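Local atomic coordinates of phosphotriesterase, putative (Deinococcus radiodurans, PDB entry 4J35), a protein that probably acts as a two-metal lactonase of the phosphotriesterase family and, in this engineered form, hydrolyses organophosphates. Residues P20-I25 with H263-H268; D196-M201 with P318-G323; D115-I120 with F158-A163. The protein carries 7 engineered substitutions. All blocks are in the same frame, centred on the assembly; numbering follows the deposited sequence.

Overall arrangement
Interaction 1 is the functional centre: it brings the first strand of a TIM barrel, 17-26, beside the segment that follows strand 259-261, and three of its side chains hold a cobalt ion. Interaction 2 lies on the barrel floor, its centre about 20 Å from that of interaction 1. The two still touch, because Pro-20 CB rests 3.7 Å from Phe-322 CE2 and Met-201 also reaches Pro-20. Interaction 3 is peripheral: it pairs two helices in the outer layer, its centre about 26 Å from that of interaction 1 and about 21 Å from that of interaction 2. Its side chain nearest the metals, Phe-158, remains about 14 Å from a cobalt ion.

Interaction 1. Residues P20-I25 with H263-H268; sequences PHEHVI and HDSIWH. With CO (cobalt (II) ion), chain C.
A bend at chi2 (-68°) folds the Glu-22 carboxylate onto residues 263-265, and Asp-264, with CG anti to its backbone N (chi1 -162°), swings OD1 back to the cobalt ion that His-21 and His-23 hold. The metal takes His-21 NE2 at 2.1 Å, His-23 NE2 at 2.0 Å and Asp-264 OD1 at 2.2 Å; imidazole nitrogens and an anionic oxygen suit a divalent cation. Second-shell residues hold two of these ligands: Thr-68 OG1 hydrogen-bonds His-23 ND1, and Arg-228 forms a salt bridge with Asp-264 OD2, probably polarising the carboxylate.

Glu-22 grips the neighbouring segment with both oxygens. Its OE1 accepts from Ser-265 OG (2.7 Å) and from Ser-265 N, while OE2 accepts from His-263 N (2.8 Å) and His-263 ND1 (2.9 Å), the latter two arriving from opposite faces of the carboxylate plane; Ser-262 OG also binds OE2. Parallel backbone bonds continue the join, with His-23 N to Ser-265 O and Trp-267 N to His-23 O. Farther along, Val-24 CG2 sits over the six-membered ring of Trp-267, 4.0 Å from its centroid, a CH-pi contact on the side covered by helix 42-58.

The His-X-His pair of the first strand and the aspartate following strand 259-261, with Lys-143, probably carboxylated at its amino group, as the remaining protein ligand, make the metal site typical of the phosphotriesterase family in its TIM barrel.

Interaction 2. Residues D196-M201 with P318-G323; sequences DPARIM and PARLFG
Residues 196-201 pass from a short 3-10 turn into strand 200-202 and meet the last turn of helix 307-322, with the CA atoms of Arg-199 and Leu-321 4.9 Å apart. This is the floor of the TIM barrel, where the chain's closing helix packs against the start of an inner strand.

Arg-199 makes the main polar link. Bends at chi2 (-79°) and chi3 (-81°) carry its guanidinium to the helix C-terminus, where the last-turn carbonyls have no following turn to bond to; Gly-323 O is itself one oxygen of the chain's terminal carboxylate. NH1 donates to Gly-323 O (2.7 Å) and to Arg-320 O (3.0 Å), both near the edge of the group, while Leu-321 O lies over one face. The positive charge suits both the helix end and the carboxylate, and NE is held by Gly-170 O. A water accepts from Arg-199 NH2 and lies within hydrogen-bonding distance of Phe-322 O.

Arg-320 answers from the helix. Its NH1 bonds to Ala-198 O at 3.1 Å, coming from above the carbonyl plane, and also donates to a water that lies within hydrogen-bonding distance of Pro-197 O and Ile-200 O; Ser-223 OG takes NH2. An Asx turn, Ala-198 N to Asp-196 OD1, shapes the strand's approach.

Deeper in, beyond the arginines, the contact is apolar. Leu-321 CD1 lies 4.1 Å from Met-201 CB, and the thioether of Met-201 reaches inward to make a Met-aromatic contact. There its SD stands at the edge of the Phe-322 ring, 4.1 Å from CZ.

Interaction 3. Residues D115-I120 with F158-A163; sequences DAESEI and FFRAAA
Ile-120 and Phe-158 form the tight half of this helix pair. Ile-120 CD1 sits squarely over the centre of the Phe-158 ring, 3.6 Å from its centroid and 12° off the ring normal, a CH-pi contact, while CG2 of the same residue lies 3.6 Å from Phe-158 CD2. The branching of isoleucine at CB explains the double touch: one arm lies over the ring face and the other, CG2, touches both CD2 and Ala-161 CB. Phe-158 CB points away from helix 116-129, yet with CG anti to its carbonyl carbon (chi1 -62°) its ring turns back to present a face to Ile-120 CD1. Ala-161 is the small residue that allows the backbones near: its CB lies 3.7 Å from Ile-120 CG2 and also packs on Glu-117 O, and the axes of segments 116-120 and 158-163 approach to 8.5 Å and cross at -46°. Phe-107 and Leu-144 add to this apolar cluster.

The other half is polar and partly exposed. Glu-117, reaching out on an extended chain, places OE1 at the edge of the Arg-160 guanidinium, where NE donates to it at 2.9 Å through a nearly straight N-H...O bond, part of a salt bridge. The donor comes from above the carboxylate plane, and the two flat groups are well turned from each other. A water on this side bridges Glu-117 OE1 and Arg-160 NH2. Acid near the first turn probably also suits the helix dipole, as does Asp-115, the N-cap, whose OD1 accepts from Ser-118 N while OD2 takes Ser-118 OG.

A buried aliphatic-aromatic seam with a salt bridge at its partly exposed edge is how helices 116-129 and 153-169, successive in the outer layer of this TIM barrel, pack together.

Interaction 1. Residues P20-I25 with H263-H268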
loop_
_atom_site.group_PDB
_atom_site.type_symbol
_atom_site.label_atom_id
_atom_site.label_comp_id
_atom_site.label_asym_id
_atom_site.label_seq_id
_atom_site.Cartn_x
_atom_site.Cartn_y
_atom_site.Cartn_z
ATOM N N PRO A 20 0.882 3.675 -5.755
ATOM C CA PRO A 20 0.431 2.323 -5.408
ATOM C C PRO A 20 0.305 1.972 -3.903
ATOM O O PRO A 20 -0.025 0.836 -3.556
ATOM C CB PRO A 20 1.495 1.442 -6.102
ATOM C CG PRO A 20 2.751 2.200 -5.886
ATOM C CD PRO A 20 2.327 3.716 -6.060
ATOM N N HIS A 21 0.527 2.936 -2.994
ATOM C CA HIS A 21 0.365 2.656 -1.574
ATOM C C HIS A 21 0.160 3.974 -0.831
ATOM O O HIS A 21 1.136 4.639 -0.513
ATOM C CB HIS A 21 1.574 1.972 -0.945
ATOM C CG HIS A 21 1.334 1.470 0.441
ATOM N ND1 HIS A 21 1.572 0.158 0.821
ATOM C CD2 HIS A 21 0.897 2.091 1.563
ATOM C CE1 HIS A 21 1.278 0.008 2.096
ATOM N NE2 HIS A 21 0.925 1.192 2.579
ATOM N N GLU A 22 -1.096 4.236 -0.511
ATOM C CA GLU A 22 -1.490 5.457 0.221
ATOM C C GLU A 22 -2.692 5.125 1.094
ATOM O O GLU A 22 -3.302 4.079 0.946
ATOM C CB GLU A 22 -1.866 6.550 -0.793
ATOM C CG GLU A 22 -0.867 6.890 -1.906
ATOM C CD GLU A 22 0.411 7.551 -1.410
ATOM O OE1 GLU A 22 0.334 8.216 -0.323
ATOM O OE2 GLU A 22 1.459 7.418 -2.115
ATOM N N HIS A 23 -3.079 6.052 1.977
ATOM C CA HIS A 23 -4.196 5.855 2.890
ATOM C C HIS A 23 -5.084 7.122 2.833
ATOM O O HIS A 23 -4.724 8.133 3.400
ATOM C CB HIS A 23 -3.655 5.564 4.318
ATOM C CG HIS A 23 -2.884 4.264 4.400
ATOM N ND1 HIS A 23 -3.526 3.047 4.355
ATOM C CD2 HIS A 23 -1.553 3.983 4.455
ATOM C CE1 HIS A 23 -2.634 2.073 4.411
ATOM N NE2 HIS A 23 -1.425 2.601 4.421
ATOM N N VAL A 24 -6.227 7.059 2.132
ATOM C CA VAL A 24 -7.150 8.224 2.086
ATOM C C VAL A 24 -7.614 8.559 3.522
ATOM O O VAL A 24 -7.500 9.705 3.965
ATOM C CB VAL A 24 -8.357 7.977 1.139
ATOM C CG1 VAL A 24 -9.313 9.188 1.134
ATOM C CG2 VAL A 24 -7.877 7.681 -0.300
ATOM N N ILE A 25 -8.141 7.579 4.239
ATOM C CA ILE A 25 -8.304 7.694 5.687
ATOM C C ILE A 25 -7.616 6.530 6.398
ATOM O O ILE A 25 -7.359 5.484 5.811
ATOM C CB ILE A 25 -9.778 7.756 6.113
ATOM C CG1 ILE A 25 -10.474 6.430 5.810
ATOM C CG2 ILE A 25 -10.474 8.913 5.438
ATOM C CD1 ILE A 25 -11.988 6.462 6.100
ATOM N N HIS A 263 4.077 7.168 -1.081
ATOM C CA HIS A 263 4.319 7.865 0.173
ATOM C C HIS A 263 3.833 7.181 1.454
ATOM O O HIS A 263 4.301 7.543 2.554
ATOM C CB HIS A 263 3.651 9.269 0.149
ATOM C CG HIS A 263 3.859 10.019 -1.124
ATOM N ND1 HIS A 263 3.039 9.875 -2.222
ATOM C CD2 HIS A 263 4.768 10.966 -1.452
ATOM C CE1 HIS A 263 3.428 10.716 -3.170
ATOM N NE2 HIS A 263 4.476 11.383 -2.724
ATOM N N ASP A 264 2.837 6.299 1.351
ATOM C CA ASP A 264 2.189 5.739 2.538
ATOM C C ASP A 264 1.590 6.879 3.388
ATOM O O ASP A 264 1.542 6.812 4.611
ATOM C CB ASP A 264 3.193 4.960 3.360
ATOM C CG ASP A 264 2.533 4.001 4.359
ATOM O OD1 ASP A 264 1.326 3.709 4.265
ATOM O OD2 ASP A 264 3.253 3.581 5.265
ATOM N N SER A 265 1.110 7.894 2.696
ATOM C CA SER A 265 0.592 9.105 3.371
ATOM C C SER A 265 -0.793 8.834 3.936
ATOM O O SER A 265 -1.482 7.907 3.510
ATOM C CB SER A 265 0.596 10.268 2.378
ATOM O OG SER A 265 -0.390 10.138 1.362
ATOM N N ILE A 266 -1.214 9.631 4.919
ATOM C CA ILE A 266 -2.551 9.468 5.462
ATOM C C ILE A 266 -3.248 10.808 5.204
ATOM O O ILE A 266 -2.799 11.829 5.720
ATOM C CB ILE A 266 -2.501 9.181 6.974
ATOM C CG1 ILE A 266 -1.985 7.757 7.247
ATOM C CG2 ILE A 266 -3.861 9.411 7.613
ATOM C CD1 ILE A 266 -1.612 7.585 8.729
ATOM N N TRP A 267 -4.301 10.833 4.402
ATOM C CA TRP A 267 -4.879 12.138 4.047
ATOM C C TRP A 267 -5.809 12.653 5.103
ATOM O O TRP A 267 -6.041 13.864 5.202
ATOM C CB TRP A 267 -5.645 12.095 2.742
ATOM C CG TRP A 267 -4.881 11.478 1.611
ATOM C CD1 TRP A 267 -3.587 11.012 1.619
ATOM C CD2 TRP A 267 -5.389 11.244 0.307
ATOM N NE1 TRP A 267 -3.267 10.493 0.368
ATOM C CE2 TRP A 267 -4.363 10.618 -0.445
ATOM C CE3 TRP A 267 -6.618 11.509 -0.311
ATOM C CZ2 TRP A 267 -4.533 10.260 -1.778
ATOM C CZ3 TRP A 267 -6.785 11.142 -1.637
ATOM C CH2 TRP A 267 -5.749 10.519 -2.353
ATOM N N HIS A 268 -6.377 11.752 5.886
ATOM C CA HIS A 268 -7.250 12.169 6.989
ATOM C C HIS A 268 -7.171 11.147 8.094
ATOM O O HIS A 268 -7.412 9.982 7.886
ATOM C CB HIS A 268 -8.690 12.271 6.522
ATOM C CG HIS A 268 -9.657 12.603 7.615
ATOM N ND1 HIS A 268 -9.956 13.897 7.965
ATOM C CD2 HIS A 268 -10.392 11.811 8.429
ATOM C CE1 HIS A 268 -10.846 13.892 8.946
ATOM N NE2 HIS A 268 -11.130 12.639 9.241
HETATM CO CO CO C . 0.341 1.753 4.566
#

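Interaction 2. Residues D196-M201 with P318-G323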
loop_
_atom_site.group_PDB
_atom_site.type_symbol
_atom_site.label_atom_id
_atom_site.label_comp_id
_atom_site.label_asym_id
_atom_site.label_seq_id
_atom_site.Cartn_x
_atom_site.Cartn_y
_atom_site.Cartn_z
ATOM N N ASP A 196 1.654 -15.398 -8.400
ATOM C CA ASP A 196 2.272 -14.862 -9.618
ATOM C C ASP A 196 3.203 -13.714 -9.271
ATOM O O ASP A 196 2.739 -12.691 -8.771
ATOM C CB ASP A 196 1.163 -14.381 -10.551
ATOM C CG ASP A 196 1.665 -13.908 -11.903
ATOM O OD1 ASP A 196 2.897 -13.764 -12.119
ATOM O OD2 ASP A 196 0.787 -13.642 -12.754
ATOM N N PRO A 197 4.514 -13.876 -9.482
ATOM C CA PRO A 197 5.371 -12.768 -9.031
ATOM C C PRO A 197 5.134 -11.452 -9.774
ATOM O O PRO A 197 5.484 -10.393 -9.259
ATOM C CB PRO A 197 6.786 -13.275 -9.287
ATOM C CG PRO A 197 6.621 -14.393 -10.330
ATOM C CD PRO A 197 5.284 -14.988 -10.085
ATOM N N ALA A 198 4.516 -11.507 -10.943
ATOM C CA ALA A 198 4.260 -10.288 -11.719
ATOM C C ALA A 198 3.054 -9.525 -11.161
ATOM O O ALA A 198 2.687 -8.459 -11.680
ATOM C CB ALA A 198 4.039 -10.631 -13.191
ATOM N N ARG A 199 2.446 -10.059 -10.093
ATOM C CA ARG A 199 1.327 -9.407 -9.443
ATOM C C ARG A 199 1.581 -9.251 -7.943
ATOM O O ARG A 199 0.658 -9.193 -7.179
ATOM C CB ARG A 199 0.030 -10.197 -9.653
ATOM C CG ARG A 199 -0.281 -10.510 -11.113
ATOM C CD ARG A 199 -0.889 -9.312 -11.841
ATOM N NE ARG A 199 -2.322 -9.179 -11.562
ATOM C CZ ARG A 199 -3.089 -8.222 -12.065
ATOM N NH1 ARG A 199 -2.562 -7.322 -12.891
ATOM N NH2 ARG A 199 -4.378 -8.205 -11.790
ATOM N N ILE A 200 2.841 -9.179 -7.541
ATOM C CA ILE A 200 3.170 -9.048 -6.129
ATOM C C ILE A 200 4.050 -7.799 -5.967
ATOM O O ILE A 200 5.026 -7.616 -6.705
ATOM C CB ILE A 200 3.956 -10.271 -5.640
ATOM C CG1 ILE A 200 3.011 -11.484 -5.554
ATOM C CG2 ILE A 200 4.615 -9.980 -4.309
ATOM C CD1 ILE A 200 3.719 -12.790 -5.285
ATOM N N MET A 201 3.684 -6.935 -5.026
ATOM C CA MET A 201 4.492 -5.763 -4.734
ATOM C C MET A 201 4.905 -5.859 -3.278
ATOM O O MET A 201 4.060 -5.764 -2.364
ATOM C CB MET A 201 3.700 -4.447 -4.963
ATOM C CG MET A 201 4.585 -3.265 -4.939
ATOM S SD MET A 201 3.653 -1.712 -5.264
ATOM C CE MET A 201 2.933 -1.501 -3.645
ATOM N N PRO A 318 2.552 -0.026 -12.642
ATOM C CA PRO A 318 1.198 -0.169 -12.111
ATOM C C PRO A 318 0.213 -0.756 -13.120
ATOM O O PRO A 318 -0.694 -1.459 -12.689
ATOM C CB PRO A 318 0.792 1.285 -11.775
ATOM C CG PRO A 318 2.089 2.025 -11.672
ATOM C CD PRO A 318 3.075 1.344 -12.518
ATOM N N ALA A 319 0.357 -0.470 -14.419
ATOM C CA ALA A 319 -0.591 -0.996 -15.403
ATOM C C ALA A 319 -0.495 -2.522 -15.398
ATOM O O ALA A 319 -1.497 -3.250 -15.434
ATOM C CB ALA A 319 -0.263 -0.466 -16.788
ATOM N N ARG A 320 0.733 -2.987 -15.308
ATOM C CA ARG A 320 1.027 -4.415 -15.363
ATOM C C ARG A 320 0.621 -5.105 -14.029
ATOM O O ARG A 320 -0.047 -6.137 -13.990
ATOM C CB ARG A 320 2.531 -4.572 -15.657
ATOM C CG ARG A 320 3.075 -6.001 -15.684
ATOM C CD ARG A 320 3.708 -6.370 -14.344
ATOM N NE ARG A 320 4.781 -5.458 -13.917
ATOM C CZ ARG A 320 5.429 -5.572 -12.757
ATOM N NH1 ARG A 320 5.109 -6.565 -11.939
ATOM N NH2 ARG A 320 6.381 -4.697 -12.419
ATOM N N LEU A 321 1.026 -4.508 -12.925
ATOM C CA LEU A 321 0.718 -5.022 -11.589
ATOM C C LEU A 321 -0.755 -4.952 -11.179
ATOM O O LEU A 321 -1.266 -5.894 -10.609
ATOM C CB LEU A 321 1.591 -4.302 -10.568
ATOM C CG LEU A 321 2.280 -5.229 -9.587
ATOM C CD1 LEU A 321 3.509 -4.554 -9.010
ATOM C CD2 LEU A 321 1.285 -5.633 -8.483
ATOM N N PHE A 322 -1.444 -3.847 -11.432
ATOM C CA PHE A 322 -2.801 -3.695 -10.921
ATOM C C PHE A 322 -3.892 -3.815 -11.977
ATOM O O PHE A 322 -5.076 -3.949 -11.645
ATOM C CB PHE A 322 -2.919 -2.334 -10.175
ATOM C CG PHE A 322 -1.902 -2.182 -9.064
ATOM C CD1 PHE A 322 -2.087 -2.825 -7.844
ATOM C CD2 PHE A 322 -0.760 -1.425 -9.246
ATOM C CE1 PHE A 322 -1.144 -2.715 -6.835
ATOM C CE2 PHE A 322 0.190 -1.296 -8.244
ATOM C CZ PHE A 322 -0.008 -1.944 -7.027
ATOM N N GLY A 323 -3.505 -3.735 -13.246
ATOM C CA GLY A 323 -4.476 -3.674 -14.317
ATOM C C GLY A 323 -4.851 -5.024 -14.887
ATOM O O GLY A 323 -4.490 -6.084 -14.365
ATOM O OXT GLY A 323 -5.553 -5.062 -15.893
HETATM O O HOH W 1 5.387 -7.684 -9.408
HETATM O O HOH W 2 7.086 -8.358 -10.884
HETATM O O HOH W 3 -6.442 -6.287 -11.564
#

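Interaction 3. Residues D115-I120 with F158-A163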
loop_
_atom_site.group_PDB
_atom_site.type_symbol
_atom_site.label_atom_id
_atom_site.label_comp_id
_atom_site.label_asym_id
_atom_site.label_seq_id
_atom_site.Cartn_x
_atom_site.Cartn_y
_atom_site.Cartn_z
ATOM N N ASP A 115 -10.282 -23.790 11.409
ATOM C CA ASP A 115 -9.549 -23.512 10.176
ATOM C C ASP A 115 -9.635 -22.037 9.814
ATOM O O ASP A 115 -10.397 -21.656 8.923
ATOM C CB ASP A 115 -10.138 -24.331 9.028
ATOM C CG ASP A 115 -9.240 -24.358 7.799
ATOM O OD1 ASP A 115 -8.212 -23.645 7.766
ATOM O OD2 ASP A 115 -9.569 -25.108 6.857
ATOM N N ALA A 116 -8.854 -21.218 10.504
ATOM C CA ALA A 116 -8.838 -19.780 10.239
ATOM C C ALA A 116 -8.330 -19.460 8.826
ATOM O O ALA A 116 -8.787 -18.500 8.204
ATOM C CB ALA A 116 -7.998 -19.066 11.280
ATOM N N GLU A 117 -7.392 -20.248 8.302
ATOM C CA GLU A 117 -6.897 -19.969 6.946
ATOM C C GLU A 117 -8.050 -19.972 5.948
ATOM O O GLU A 117 -8.194 -19.065 5.123
ATOM C CB GLU A 117 -5.840 -20.984 6.511
ATOM C CG GLU A 117 -5.237 -20.677 5.141
ATOM C CD GLU A 117 -4.372 -21.827 4.597
ATOM O OE1 GLU A 117 -3.535 -22.349 5.354
ATOM O OE2 GLU A 117 -4.491 -22.144 3.399
ATOM N N SER A 118 -8.879 -21.004 6.012
ATOM C CA SER A 118 -10.017 -21.089 5.107
ATOM C C SER A 118 -11.025 -19.962 5.346
ATOM O O SER A 118 -11.641 -19.481 4.401
ATOM C CB SER A 118 -10.689 -22.456 5.219
ATOM O OG SER A 118 -9.817 -23.451 4.697
ATOM N N GLU A 119 -11.204 -19.546 6.596
ATOM C CA GLU A 119 -12.096 -18.422 6.876
ATOM C C GLU A 119 -11.570 -17.140 6.287
ATOM O O GLU A 119 -12.335 -16.331 5.732
ATOM C CB GLU A 119 -12.328 -18.263 8.389
ATOM C CG GLU A 119 -13.166 -19.427 8.940
ATOM C CD GLU A 119 -13.271 -19.402 10.457
ATOM O OE1 GLU A 119 -12.505 -18.648 11.082
ATOM O OE2 GLU A 119 -14.117 -20.131 11.016
ATOM N N ILE A 120 -10.263 -16.941 6.410
ATOM C CA ILE A 120 -9.617 -15.763 5.849
ATOM C C ILE A 120 -9.701 -15.807 4.334
ATOM O O ILE A 120 -10.003 -14.831 3.686
ATOM C CB ILE A 120 -8.150 -15.683 6.302
ATOM C CG1 ILE A 120 -8.114 -15.516 7.826
ATOM C CG2 ILE A 120 -7.423 -14.540 5.575
ATOM C CD1 ILE A 120 -6.762 -15.746 8.444
ATOM N N PHE A 158 -2.606 -15.649 6.682
ATOM C CA PHE A 158 -3.035 -14.683 5.694
ATOM C C PHE A 158 -2.246 -14.837 4.397
ATOM O O PHE A 158 -2.822 -14.752 3.325
ATOM C CB PHE A 158 -2.918 -13.248 6.243
ATOM C CG PHE A 158 -3.819 -12.996 7.470
ATOM C CD1 PHE A 158 -3.402 -13.350 8.744
ATOM C CD2 PHE A 158 -5.073 -12.387 7.328
ATOM C CE1 PHE A 158 -4.243 -13.122 9.871
ATOM C CE2 PHE A 158 -5.906 -12.192 8.439
ATOM C CZ PHE A 158 -5.476 -12.544 9.706
ATOM N N PHE A 159 -0.940 -15.073 4.496
ATOM C CA PHE A 159 -0.141 -15.316 3.293
ATOM C C PHE A 159 -0.686 -16.510 2.520
ATOM O O PHE A 159 -0.779 -16.461 1.282
ATOM C CB PHE A 159 1.358 -15.497 3.625
ATOM C CG PHE A 159 2.108 -14.196 3.842
ATOM C CD1 PHE A 159 1.816 -13.370 4.922
ATOM C CD2 PHE A 159 3.117 -13.802 2.964
ATOM C CE1 PHE A 159 2.492 -12.175 5.134
ATOM C CE2 PHE A 159 3.804 -12.599 3.163
ATOM C CZ PHE A 159 3.496 -11.786 4.241
ATOM N N ARG A 160 -1.055 -17.591 3.212
ATOM C CA ARG A 160 -1.499 -18.777 2.471
ATOM C C ARG A 160 -2.889 -18.551 1.905
ATOM O O ARG A 160 -3.172 -18.954 0.790
ATOM C CB ARG A 160 -1.462 -20.072 3.352
ATOM C CG ARG A 160 -0.042 -20.454 3.809
ATOM C CD ARG A 160 0.028 -21.857 4.456
ATOM N NE ARG A 160 -0.646 -21.922 5.741
ATOM C CZ ARG A 160 -0.085 -21.642 6.915
ATOM N NH1 ARG A 160 1.182 -21.254 6.991
ATOM N NH2 ARG A 160 -0.793 -21.752 8.030
ATOM N N ALA A 161 -3.754 -17.871 2.654
ATOM C CA ALA A 161 -5.081 -17.544 2.119
ATOM C C ALA A 161 -4.975 -16.606 0.901
ATOM O O ALA A 161 -5.679 -16.792 -0.090
ATOM C CB ALA A 161 -5.944 -16.920 3.177
ATOM N N ALA A 162 -4.120 -15.585 0.985
ATOM C CA ALA A 162 -3.917 -14.683 -0.145
ATOM C C ALA A 162 -3.363 -15.398 -1.396
ATOM O O ALA A 162 -3.795 -15.120 -2.516
ATOM C CB ALA A 162 -2.988 -13.553 0.254
ATOM N N ALA A 163 -2.394 -16.292 -1.219
ATOM C CA ALA A 163 -1.799 -16.967 -2.380
ATOM C C ALA A 163 -2.879 -17.746 -3.134
ATOM O O ALA A 163 -2.927 -17.776 -4.364
ATOM C CB ALA A 163 -0.633 -17.863 -1.953
HETATM O O HOH W 4 -3.346 -23.260 8.072
#